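Local coordinates for putative sugar ABC transporter, substrate-binding protein (Clostridium phytofermentans, PDB 4WZZ) that binds L-rhamnose, probably as the substrate-binding component of an ABC transporter that takes up this sugar, at residues 213-218 with 236-241. Sequence-based numbering, arbitrary orientation.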
# COMPACT_ATOMS: atom_id res chain seq x y z
N ASN A 213 20.90 13.42 -0.66
CA ASN A 213 20.27 14.40 0.22
C ASN A 213 18.77 14.41 -0.01
O ASN A 213 18.30 14.76 -1.09
CB ASN A 213 20.85 15.78 -0.03
CG ASN A 213 20.22 16.84 0.86
OD1 ASN A 213 20.28 16.76 2.10
ND2 ASN A 213 19.61 17.84 0.24
N LEU A 214 18.02 14.03 1.02
CA LEU A 214 16.56 14.07 0.98
C LEU A 214 16.10 15.50 1.23
O LEU A 214 16.33 16.05 2.32
CB LEU A 214 15.98 13.13 2.03
CG LEU A 214 14.46 13.19 2.17
CD1 LEU A 214 13.71 12.95 0.83
CD2 LEU A 214 13.99 12.20 3.21
N ILE A 215 15.48 16.12 0.23
CA ILE A 215 15.06 17.52 0.37
C ILE A 215 13.78 17.68 1.16
O ILE A 215 13.54 18.73 1.72
CB ILE A 215 14.94 18.24 -0.99
CG1 ILE A 215 13.74 17.74 -1.77
CG2 ILE A 215 16.22 18.08 -1.78
CD1 ILE A 215 13.59 18.44 -3.12
N GLY A 216 12.97 16.64 1.19
CA GLY A 216 11.75 16.67 1.96
C GLY A 216 10.66 15.79 1.41
O GLY A 216 10.85 15.11 0.40
N VAL A 217 9.53 15.83 2.11
CA VAL A 217 8.37 15.01 1.79
C VAL A 217 7.22 15.91 1.38
O VAL A 217 6.84 16.85 2.11
CB VAL A 217 7.93 14.16 3.00
CG1 VAL A 217 6.73 13.29 2.62
CG2 VAL A 217 9.09 13.32 3.51
N TYR A 218 6.65 15.59 0.22
CA TYR A 218 5.50 16.29 -0.34
C TYR A 218 4.29 15.37 -0.36
O TYR A 218 4.45 14.16 -0.47
CB TYR A 218 5.80 16.77 -1.76
CG TYR A 218 6.90 17.81 -1.85
CD1 TYR A 218 8.22 17.48 -1.60
CD2 TYR A 218 6.61 19.13 -2.20
CE1 TYR A 218 9.24 18.42 -1.69
CE2 TYR A 218 7.62 20.08 -2.29
CZ TYR A 218 8.92 19.73 -2.02
OH TYR A 218 9.90 20.68 -2.12
N ALA A 236 10.06 22.90 -8.91
CA ALA A 236 10.29 24.33 -8.73
C ALA A 236 11.21 24.57 -7.53
O ALA A 236 12.04 25.49 -7.52
CB ALA A 236 8.97 25.03 -8.53
N ALA A 237 11.05 23.76 -6.49
CA ALA A 237 11.80 23.94 -5.26
C ALA A 237 13.25 23.51 -5.44
O ALA A 237 14.16 24.08 -4.86
CB ALA A 237 11.16 23.14 -4.13
N ASP A 238 13.46 22.48 -6.25
CA ASP A 238 14.82 22.01 -6.51
C ASP A 238 14.88 21.45 -7.92
O ASP A 238 14.66 20.27 -8.14
CB ASP A 238 15.26 20.97 -5.48
CG ASP A 238 16.69 20.49 -5.70
OD1 ASP A 238 17.48 21.19 -6.37
OD2 ASP A 238 17.03 19.41 -5.18
N PRO A 239 15.18 22.33 -8.88
CA PRO A 239 15.31 21.93 -10.29
C PRO A 239 16.46 20.94 -10.49
O PRO A 239 16.42 20.22 -11.49
CB PRO A 239 15.63 23.24 -11.01
CG PRO A 239 15.28 24.31 -10.08
CD PRO A 239 15.29 23.78 -8.70
N ASN A 240 17.44 20.91 -9.58
CA ASN A 240 18.59 20.01 -9.76
C ASN A 240 18.35 18.66 -9.14
O ASN A 240 19.29 17.87 -9.01
CB ASN A 240 19.87 20.58 -9.15
CG ASN A 240 21.12 19.93 -9.74
OD1 ASN A 240 21.14 19.49 -10.90
ND2 ASN A 240 22.18 19.87 -8.95
N ILE A 241 17.11 18.40 -8.74
CA ILE A 241 16.76 17.11 -8.17
C ILE A 241 17.10 15.97 -9.13
O ILE A 241 16.93 16.08 -10.35
CB ILE A 241 15.26 17.08 -7.78
CG1 ILE A 241 14.94 15.82 -7.00
CG2 ILE A 241 14.36 17.16 -9.00
CD1 ILE A 241 13.56 15.86 -6.41
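I215 and D238 are the nearest CA pair, 8.2 Å apart, a spacing too wide for main-chain pairing; no hydrogen bond crosses, and side chains alone make the contact. I215 reaches across with both branches, CG2 and the CG1-CD1 arm. A chi1 of 71° tucks CG1 over the main chain, and chi2 of 180° extends the arm, bringing CD1 3.8 Å from D238 CB. CD1 also meets I241 CD1 at 4.2 Å, an apolar contact; I241 is buried, with its side chain also on A182 of strand 179-185 and I234 of the helix. Further along the strand, Y218 brings its OH to 3.4 Å from the methyl CB of A237, while its side chain also touches Q230 and I234. D238 has two modelled conformers; in one, OD2 lies 3.7 Å from I215 CG2 and OD1 accepts from N240 N at 3.2 Å, met 61° out of the carboxylate plane, as an Asx turn. D238 O accepts from I241 N in a type I turn. Helix 224-237 thus packs its C-terminal end against edge strand 212-219 before the chain enters strand 243-246 beyond strand 179-185, a beta-alpha-beta crossover of the parallel sheet in a periplasmic-binding-protein lobe.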